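Local atomic coordinates of PaaA (Enterobacter agglomerans, PDB entry 5FF5), a protein that probably activates a peptide carboxylate by adenylylation, on the way to the Claisen condensation and decarboxylation that build the bicyclic core of pantocin A. Residues A[142-151]-A[326-337]; A[174-182]-A[187-195]. All blocks are in the same frame, centred on the assembly; numbering follows the deposited sequence. Where two conformers were deposited one is given.

Contact 1 (A[142-151]-A[326-337]); sequences GWGTWCALQL and APSLSIMAGIVT. With SO4 (sulfate ion), chain C.
Helix 142-151, which follows a glycine-rich turn that fits the Rossmann-type pattern after strand 134-138, packs through Trp146 and Gln150 on helix 326-337 of the same ThiF-like domain. The axes cross at -47°, 8.5 Å apart, and Ala333 lies where they are close: its CB touches CB of Trp146 and SG of Cys147. Trp146 is a knob among Ala326, Leu329, Ser330 and Ala333. With CG beside its backbone N (chi1 -71°), the indole reaches across toward the start of the other helix. Ser330 CB sits over one face, 4.1 Å from the centroid of the six-membered ring in a CH-pi contact, and Leu329 CB lies 3.4 Å from Trp146 CD1. The indole NE1 is hydrogen-bonded to Arg174 O in a neighbouring loop, which helps set the turn of the ring. One helical turn on, the extended Gln150 side chain enters a second hole between Ser330, Ala333, Gly334 and Thr337, with OE1 3.2 Å from Gly334 CA. At the other end Leu329 CD1 meets CA of Gly142, whose single N-H is shared between O4 and O2 of a sulfate, probably from the crystallisation liquor, 2.9 Å from each. Trp146 packs on Trp146 of the second subunit. Mostly apolar packing joins the helices, Gln150 being the polar knob, while Gly142 N-H at the helix N terminus holds the sulfate, consistent with phosphate binding by this turn in related enzymes.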
loop_
_atom_site.group_PDB
_atom_site.type_symbol
_atom_site.label_atom_id
_atom_site.label_comp_id
_atom_site.label_asym_id
_atom_site.label_seq_id
_atom_site.Cartn_x
_atom_site.Cartn_y
_atom_site.Cartn_z
ATOM N N GLY A 142 13.803 5.638 -0.586
ATOM C CA GLY A 142 12.539 5.062 -0.990
ATOM C C GLY A 142 11.892 4.158 0.047
ATOM O O GLY A 142 10.837 4.490 0.585
ATOM N N TRP A 143 12.494 3.004 0.326
ATOM C CA TRP A 143 11.875 2.076 1.269
ATOM C C TRP A 143 11.647 2.796 2.594
ATOM O O TRP A 143 10.640 2.588 3.259
ATOM C CB TRP A 143 12.738 0.819 1.475
ATOM C CG TRP A 143 14.078 1.052 2.114
ATOM C CD1 TRP A 143 15.269 1.309 1.478
ATOM C CD2 TRP A 143 14.382 1.000 3.524
ATOM N NE1 TRP A 143 16.287 1.445 2.407
ATOM C CE2 TRP A 143 15.775 1.256 3.665
ATOM C CE3 TRP A 143 13.616 0.773 4.679
ATOM C CZ2 TRP A 143 16.413 1.282 4.912
ATOM C CZ3 TRP A 143 14.260 0.803 5.926
ATOM C CH2 TRP A 143 15.644 1.059 6.025
ATOM N N GLY A 144 12.566 3.701 2.915
ATOM C CA GLY A 144 12.576 4.410 4.177
ATOM C C GLY A 144 11.428 5.350 4.426
ATOM O O GLY A 144 10.866 5.370 5.522
ATOM N N THR A 145 11.085 6.141 3.411
ATOM C CA THR A 145 10.018 7.138 3.527
ATOM C C THR A 145 8.624 6.527 3.632
ATOM O O THR A 145 7.758 7.064 4.315
ATOM C CB THR A 145 10.013 8.096 2.313
ATOM O OG1 THR A 145 10.083 7.344 1.098
ATOM C CG2 THR A 145 11.191 9.039 2.363
ATOM N N TRP A 146 8.398 5.405 2.961
ATOM C CA TRP A 146 7.079 4.782 2.987
ATOM C C TRP A 146 6.819 4.096 4.305
ATOM O O TRP A 146 5.693 4.102 4.788
ATOM C CB TRP A 146 6.929 3.795 1.838
ATOM C CG TRP A 146 6.820 4.463 0.522
ATOM C CD1 TRP A 146 7.839 4.863 -0.282
ATOM C CD2 TRP A 146 5.616 4.819 -0.150
ATOM N NE1 TRP A 146 7.346 5.452 -1.415
ATOM C CE2 TRP A 146 5.979 5.436 -1.359
ATOM C CE3 TRP A 146 4.255 4.663 0.147
ATOM C CZ2 TRP A 146 5.045 5.900 -2.268
ATOM C CZ3 TRP A 146 3.327 5.133 -0.750
ATOM C CH2 TRP A 146 3.725 5.741 -1.948
ATOM N N CYS A 147 7.857 3.508 4.888
ATOM C CA CYS A 147 7.703 2.859 6.182
ATOM C C CYS A 147 7.394 3.865 7.288
ATOM O O CYS A 147 6.552 3.609 8.147
ATOM C CB CYS A 147 8.944 2.063 6.560
ATOM S SG CYS A 147 9.178 0.523 5.667
ATOM N N ALA A 148 8.098 4.992 7.292
ATOM C CA ALA A 148 7.839 6.024 8.284
ATOM C C ALA A 148 6.384 6.463 8.200
ATOM O O ALA A 148 5.679 6.569 9.214
ATOM C CB ALA A 148 8.767 7.212 8.083
ATOM N N LEU A 149 5.947 6.704 6.968
ATOM C CA LEU A 149 4.625 7.221 6.722
ATOM C C LEU A 149 3.543 6.334 7.294
ATOM O O LEU A 149 2.771 6.771 8.146
ATOM C CB LEU A 149 4.384 7.392 5.233
ATOM C CG LEU A 149 3.001 7.981 4.955
ATOM C CD1 LEU A 149 2.748 9.211 5.828
ATOM C CD2 LEU A 149 2.837 8.293 3.497
ATOM N N GLN A 150 3.483 5.091 6.817
ATOM C CA GLN A 150 2.397 4.182 7.191
ATOM C C GLN A 150 2.429 3.856 8.672
ATOM O O GLN A 150 1.375 3.671 9.288
ATOM C CB GLN A 150 2.456 2.896 6.356
ATOM C CG GLN A 150 2.045 3.087 4.904
ATOM C CD GLN A 150 2.205 1.834 4.073
ATOM O OE1 GLN A 150 2.173 0.722 4.593
ATOM N NE2 GLN A 150 2.371 2.006 2.768
ATOM N N LEU A 151 3.628 3.839 9.241
ATOM C CA LEU A 151 3.796 3.688 10.672
ATOM C C LEU A 151 3.237 4.902 11.417
ATOM O O LEU A 151 2.556 4.764 12.439
ATOM C CB LEU A 151 5.271 3.500 11.006
ATOM C CG LEU A 151 5.864 2.117 10.751
ATOM C CD1 LEU A 151 7.391 2.177 10.622
ATOM C CD2 LEU A 151 5.457 1.191 11.890
ATOM N N ALA A 326 7.690 4.543 -7.493
ATOM C CA ALA A 326 6.970 4.422 -6.219
ATOM C C ALA A 326 6.307 3.046 -5.931
ATOM O O ALA A 326 6.379 2.551 -4.797
ATOM C CB ALA A 326 5.929 5.546 -6.115
ATOM N N PRO A 327 5.660 2.431 -6.945
ATOM C CA PRO A 327 4.861 1.204 -6.761
ATOM C C PRO A 327 5.558 0.083 -5.998
ATOM O O PRO A 327 4.938 -0.609 -5.201
ATOM C CB PRO A 327 4.566 0.763 -8.198
ATOM C CG PRO A 327 4.532 2.037 -8.958
ATOM C CD PRO A 327 5.574 2.927 -8.331
ATOM N N SER A 328 6.833 -0.118 -6.268
ATOM C CA SER A 328 7.574 -1.187 -5.626
ATOM C C SER A 328 7.762 -0.894 -4.140
ATOM O O SER A 328 7.789 -1.799 -3.313
ATOM C CB SER A 328 8.901 -1.362 -6.341
ATOM O OG SER A 328 8.835 -0.704 -7.606
ATOM N N LEU A 329 7.904 0.381 -3.803
ATOM C CA LEU A 329 8.129 0.786 -2.424
ATOM C C LEU A 329 6.880 0.637 -1.561
ATOM O O LEU A 329 6.971 0.245 -0.392
ATOM C CB LEU A 329 8.616 2.231 -2.369
ATOM C CG LEU A 329 9.869 2.597 -3.163
ATOM C CD1 LEU A 329 10.175 4.070 -2.947
ATOM C CD2 LEU A 329 11.030 1.745 -2.746
ATOM N N SER A 330 5.717 0.966 -2.121
ATOM C CA SER A 330 4.485 0.922 -1.330
ATOM C C SER A 330 4.163 -0.514 -0.944
ATOM O O SER A 330 3.777 -0.791 0.207
ATOM C CB SER A 330 3.296 1.530 -2.090
ATOM O OG SER A 330 3.666 1.947 -3.391
ATOM N N ILE A 331 4.355 -1.428 -1.890
ATOM C CA ILE A 331 4.125 -2.826 -1.603
ATOM C C ILE A 331 5.035 -3.254 -0.461
ATOM O O ILE A 331 4.580 -3.869 0.502
ATOM C CB ILE A 331 4.380 -3.710 -2.815
ATOM C CG1 ILE A 331 3.405 -3.386 -3.927
ATOM C CG2 ILE A 331 4.211 -5.158 -2.438
ATOM C CD1 ILE A 331 3.484 -4.348 -5.051
HETATM N N MSE A 332 6.315 -2.893 -0.568
HETATM C CA MSE A 332 7.330 -3.293 0.395
HETATM C C MSE A 332 7.088 -2.697 1.788
HETATM O O MSE A 332 7.266 -3.384 2.798
HETATM C CB MSE A 332 8.700 -2.893 -0.125
HETATM C CG MSE A 332 9.842 -3.830 0.236
HETATM SE SE MSE A 332 11.146 -3.794 -1.222
HETATM C CE MSE A 332 11.300 -1.865 -1.454
ATOM N N ALA A 333 6.664 -1.437 1.850
ATOM C CA ALA A 333 6.400 -0.804 3.142
ATOM C C ALA A 333 5.106 -1.311 3.792
ATOM O O ALA A 333 4.996 -1.355 5.024
ATOM C CB ALA A 333 6.347 0.687 2.990
ATOM N N GLY A 334 4.130 -1.671 2.959
ATOM C CA GLY A 334 2.857 -2.185 3.428
ATOM C C GLY A 334 2.957 -3.588 3.986
ATOM O O GLY A 334 2.294 -3.918 4.960
ATOM N N ILE A 335 3.737 -4.439 3.332
ATOM C CA ILE A 335 4.047 -5.749 3.875
ATOM C C ILE A 335 4.800 -5.602 5.200
ATOM O O ILE A 335 4.487 -6.265 6.184
ATOM C CB ILE A 335 4.887 -6.563 2.902
ATOM C CG1 ILE A 335 4.212 -6.609 1.542
ATOM C CG2 ILE A 335 5.137 -7.951 3.441
ATOM C CD1 ILE A 335 4.933 -7.463 0.544
ATOM N N VAL A 336 5.778 -4.699 5.220
ATOM C CA VAL A 336 6.573 -4.444 6.407
ATOM C C VAL A 336 5.731 -3.896 7.535
ATOM O O VAL A 336 5.821 -4.346 8.671
ATOM C CB VAL A 336 7.688 -3.431 6.126
ATOM C CG1 VAL A 336 8.236 -2.885 7.424
ATOM C CG2 VAL A 336 8.782 -4.068 5.324
ATOM N N THR A 337 4.919 -2.899 7.222
ATOM C CA THR A 337 4.157 -2.221 8.248
ATOM C C THR A 337 3.144 -3.169 8.880
ATOM O O THR A 337 3.046 -3.241 10.114
ATOM C CB THR A 337 3.452 -1.002 7.671
ATOM O OG1 THR A 337 4.430 -0.158 7.061
ATOM C CG2 THR A 337 2.715 -0.235 8.757
HETATM S S SO4 C . 15.965 4.881 -3.124
HETATM O O1 SO4 C . 15.192 4.031 -4.038
HETATM O O2 SO4 C . 15.309 6.175 -2.995
HETATM O O3 SO4 C . 17.317 5.150 -3.631
HETATM O O4 SO4 C . 16.013 4.238 -1.805
#

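Contact 2 (A[174-182]-A[187-195]); sequences RQVLYRTDD and KVDAAKDTI. With SO4 (sulfate ion), chain C.
Thr194 OG1 donates to the carbonyl O of Leu177 over 2.6 Å, and Lys187 NZ donates to OE1 of Gln175 over 3.1 Å; these two bonds pin the loop 174-182 to helix 187-195 that follows it. The lysine arrives in the plane of the Gln175 amide, on a lone pair of OE1, whereas the threonine donor is tilted 26° from the Leu177 carbonyl plane. Thr194 OG1 stands beside its own backbone N (chi1 -67°), which turns CG2 to Leu177 CD2, 3.6 Å away. Within the loop, Arg179 N donates to Asp182 OD2 at 2.8 Å, backing the backbone bond from Asp182 N to Arg179 O. Arg174 NE bonds a sulfate, the anion lying at the edge of the guanidinium near its plane, and Gln175 NE2 stands 2.9 Å from the same SO4 O2. Outward from these groups comes the packing. The extended Lys187 chain crosses Tyr178 at about a right angle, its CB 3.2 Å from Tyr178 OH, which itself bonds Met140 O. Tyr178 CD1 rests against CB of Ala190, and Leu177 CD1 against CB of Ala191, 4.0 Å apart; Ile195 CG1 touches both methyls of Leu177. Small alanines thus let the loop lie close on the helix. Arg174 and Gln175 face the sulfate, with Lys187 behind holding the Gln175 amide, consistent with the phosphate-facing edge of the nucleotide pocket in related adenylating enzymes.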
loop_
_atom_site.group_PDB
_atom_site.type_symbol
_atom_site.label_atom_id
_atom_site.label_comp_id
_atom_site.label_asym_id
_atom_site.label_seq_id
_atom_site.Cartn_x
_atom_site.Cartn_y
_atom_site.Cartn_z
ATOM N N ARG A 174 9.567 9.038 -5.862
ATOM C CA ARG A 174 9.418 7.793 -5.100
ATOM C C ARG A 174 9.468 7.944 -3.575
ATOM O O ARG A 174 8.915 7.115 -2.852
ATOM C CB ARG A 174 10.488 6.777 -5.528
ATOM C CG ARG A 174 11.878 7.340 -5.604
ATOM C CD ARG A 174 12.908 6.252 -5.783
ATOM N NE ARG A 174 14.271 6.775 -5.656
ATOM C CZ ARG A 174 14.742 7.818 -6.335
ATOM N NH1 ARG A 174 13.969 8.443 -7.211
ATOM N NH2 ARG A 174 15.992 8.228 -6.151
ATOM N N GLN A 175 10.159 8.966 -3.082
ATOM C CA GLN A 175 10.269 9.157 -1.645
ATOM C C GLN A 175 9.122 10.053 -1.180
ATOM O O GLN A 175 9.193 11.274 -1.330
ATOM C CB GLN A 175 11.634 9.758 -1.321
ATOM C CG GLN A 175 12.780 9.144 -2.164
ATOM C CD GLN A 175 14.168 9.417 -1.601
ATOM O OE1 GLN A 175 14.313 10.013 -0.534
ATOM N NE2 GLN A 175 15.195 8.972 -2.317
ATOM N N VAL A 176 8.094 9.441 -0.581
ATOM C CA VAL A 176 6.761 10.053 -0.365
ATOM C C VAL A 176 6.623 11.123 0.721
ATOM O O VAL A 176 5.646 11.877 0.716
ATOM C CB VAL A 176 5.705 8.958 -0.046
ATOM C CG1 VAL A 176 5.954 8.323 1.329
ATOM C CG2 VAL A 176 4.296 9.525 -0.132
ATOM N N LEU A 177 7.572 11.172 1.659
ATOM C CA LEU A 177 7.543 12.143 2.759
ATOM C C LEU A 177 8.023 13.520 2.310
ATOM O O LEU A 177 7.952 14.488 3.079
ATOM C CB LEU A 177 8.412 11.660 3.917
ATOM C CG LEU A 177 7.848 10.557 4.785
ATOM C CD1 LEU A 177 8.752 10.292 5.952
ATOM C CD2 LEU A 177 6.497 11.007 5.282
ATOM N N TYR A 178 8.509 13.591 1.067
ATOM C CA TYR A 178 9.098 14.811 0.535
ATOM C C TYR A 178 8.274 15.340 -0.630
ATOM O O TYR A 178 8.087 14.652 -1.630
ATOM C CB TYR A 178 10.544 14.568 0.070
ATOM C CG TYR A 178 11.382 13.735 1.006
ATOM C CD1 TYR A 178 11.375 13.958 2.365
ATOM C CD2 TYR A 178 12.183 12.712 0.520
ATOM C CE1 TYR A 178 12.137 13.180 3.218
ATOM C CE2 TYR A 178 12.955 11.929 1.366
ATOM C CZ TYR A 178 12.930 12.165 2.715
ATOM O OH TYR A 178 13.695 11.389 3.568
ATOM N N ARG A 179 7.833 16.586 -0.511
ATOM C CA ARG A 179 7.051 17.236 -1.552
ATOM C C ARG A 179 7.909 18.260 -2.263
ATOM O O ARG A 179 9.004 18.557 -1.807
ATOM C CB ARG A 179 5.808 17.898 -0.963
ATOM C CG ARG A 179 4.764 16.913 -0.427
ATOM C CD ARG A 179 4.203 17.403 0.906
ATOM N NE ARG A 179 2.827 16.961 1.122
ATOM C CZ ARG A 179 1.759 17.751 1.064
ATOM N NH1 ARG A 179 1.879 19.040 0.777
ATOM N NH2 ARG A 179 0.565 17.235 1.278
ATOM N N THR A 180 7.429 18.785 -3.386
ATOM C CA THR A 180 8.226 19.706 -4.197
ATOM C C THR A 180 8.830 20.870 -3.409
ATOM O O THR A 180 9.994 21.189 -3.580
ATOM C CB THR A 180 7.405 20.271 -5.335
ATOM O OG1 THR A 180 6.742 19.192 -6.006
ATOM C CG2 THR A 180 8.303 20.974 -6.320
ATOM N N ASP A 181 8.076 21.451 -2.488
ATOM C CA ASP A 181 8.611 22.540 -1.683
ATOM C C ASP A 181 9.713 22.083 -0.734
ATOM O O ASP A 181 10.388 22.914 -0.118
ATOM C CB ASP A 181 7.499 23.201 -0.860
ATOM C CG ASP A 181 6.958 24.475 -1.507
ATOM O OD1 ASP A 181 7.666 25.074 -2.358
ATOM O OD2 ASP A 181 5.829 24.894 -1.144
ATOM N N ASP A 182 9.922 20.775 -0.630
ATOM C CA ASP A 182 10.889 20.252 0.326
ATOM C C ASP A 182 12.301 20.118 -0.250
ATOM O O ASP A 182 13.251 19.833 0.486
ATOM C CB ASP A 182 10.391 18.913 0.875
ATOM C CG ASP A 182 9.150 19.075 1.758
ATOM O OD1 ASP A 182 9.047 20.115 2.441
ATOM O OD2 ASP A 182 8.246 18.198 1.725
ATOM N N LYS A 187 16.569 15.775 4.589
ATOM C CA LYS A 187 15.530 14.737 4.548
ATOM C C LYS A 187 14.859 14.490 5.914
ATOM O O LYS A 187 13.637 14.393 5.980
ATOM C CB LYS A 187 16.098 13.423 3.998
ATOM C CG LYS A 187 16.446 13.461 2.519
ATOM C CD LYS A 187 16.772 12.082 1.970
ATOM C CE LYS A 187 16.884 12.110 0.452
ATOM N NZ LYS A 187 17.291 10.778 -0.083
ATOM N N VAL A 188 15.641 14.413 6.997
ATOM C CA VAL A 188 15.056 14.097 8.300
ATOM C C VAL A 188 14.175 15.234 8.772
ATOM O O VAL A 188 13.185 15.002 9.444
ATOM C CB VAL A 188 16.112 13.839 9.406
ATOM C CG1 VAL A 188 16.772 12.476 9.236
ATOM C CG2 VAL A 188 17.126 14.938 9.429
ATOM N N ASP A 189 14.521 16.466 8.415
ATOM C CA ASP A 189 13.699 17.610 8.814
ATOM C C ASP A 189 12.483 17.778 7.922
ATOM O O ASP A 189 11.402 18.136 8.393
ATOM C CB ASP A 189 14.517 18.901 8.854
ATOM C CG ASP A 189 15.299 19.046 10.145
ATOM O OD1 ASP A 189 14.930 18.394 11.157
ATOM O OD2 ASP A 189 16.270 19.830 10.154
ATOM N N ALA A 190 12.652 17.543 6.631
ATOM C CA ALA A 190 11.499 17.577 5.767
ATOM C C ALA A 190 10.560 16.478 6.233
ATOM O O ALA A 190 9.352 16.699 6.367
ATOM C CB ALA A 190 11.892 17.387 4.327
ATOM N N ALA A 191 11.146 15.328 6.564
ATOM C CA ALA A 191 10.400 14.149 6.999
ATOM C C ALA A 191 9.545 14.442 8.216
ATOM O O ALA A 191 8.362 14.114 8.250
ATOM C CB ALA A 191 11.340 13.007 7.293
ATOM N N LYS A 192 10.150 15.061 9.217
ATOM C CA LYS A 192 9.452 15.387 10.446
ATOM C C LYS A 192 8.262 16.331 10.184
ATOM O O LYS A 192 7.174 16.100 10.703
ATOM C CB LYS A 192 10.434 15.999 11.450
ATOM C CG LYS A 192 9.879 16.209 12.831
ATOM C CD LYS A 192 10.917 16.806 13.745
ATOM C CE LYS A 192 10.399 16.892 15.171
ATOM N NZ LYS A 192 11.404 17.424 16.146
ATOM N N ASP A 193 8.454 17.365 9.366
ATOM C CA ASP A 193 7.372 18.300 9.017
ATOM C C ASP A 193 6.174 17.569 8.420
ATOM O O ASP A 193 5.019 17.835 8.777
ATOM C CB ASP A 193 7.868 19.367 8.037
ATOM C CG ASP A 193 8.859 20.355 8.673
ATOM O OD1 ASP A 193 8.822 20.501 9.923
ATOM O OD2 ASP A 193 9.675 20.969 7.920
ATOM N N THR A 194 6.461 16.644 7.509
ATOM C CA THR A 194 5.419 15.898 6.819
ATOM C C THR A 194 4.703 14.936 7.760
ATOM O O THR A 194 3.477 14.856 7.763
ATOM C CB THR A 194 5.988 15.088 5.635
ATOM O OG1 THR A 194 6.461 15.974 4.616
ATOM C CG2 THR A 194 4.918 14.201 5.038
ATOM N N ILE A 195 5.467 14.198 8.553
ATOM C CA ILE A 195 4.877 13.223 9.449
ATOM C C ILE A 195 3.923 13.907 10.390
ATOM O O ILE A 195 2.867 13.384 10.710
ATOM C CB ILE A 195 5.929 12.469 10.241
ATOM C CG1 ILE A 195 6.573 11.426 9.336
ATOM C CG2 ILE A 195 5.301 11.790 11.432
ATOM C CD1 ILE A 195 7.495 10.499 10.040
HETATM S S SO4 C . 15.965 4.881 -3.124
HETATM O O1 SO4 C . 15.192 4.031 -4.038
HETATM O O2 SO4 C . 15.309 6.175 -2.995
HETATM O O3 SO4 C . 17.317 5.150 -3.631
HETATM O O4 SO4 C . 16.013 4.238 -1.805
#

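From the N terminus, helix 142-151 comes first, at the end of the glycine-rich turn; strand 158-162 and the loop 174-182 follow, then helix 187-195. Contact 2 closes a short loop of four intervening residues. Only much later does helix 326-337 return to close contact 1, so that the smaller closure lies wholly within the larger one. The two meet where Leu329 CD1 packs on Arg174 O and Thr145 OG1 on Gln175 CA. Contact 1 joins helix 142-153 to helix 326-345, while contact 2 holds the loop after strand 158-162 on helix 187-198; they share a sulfate, and both touch the second subunit.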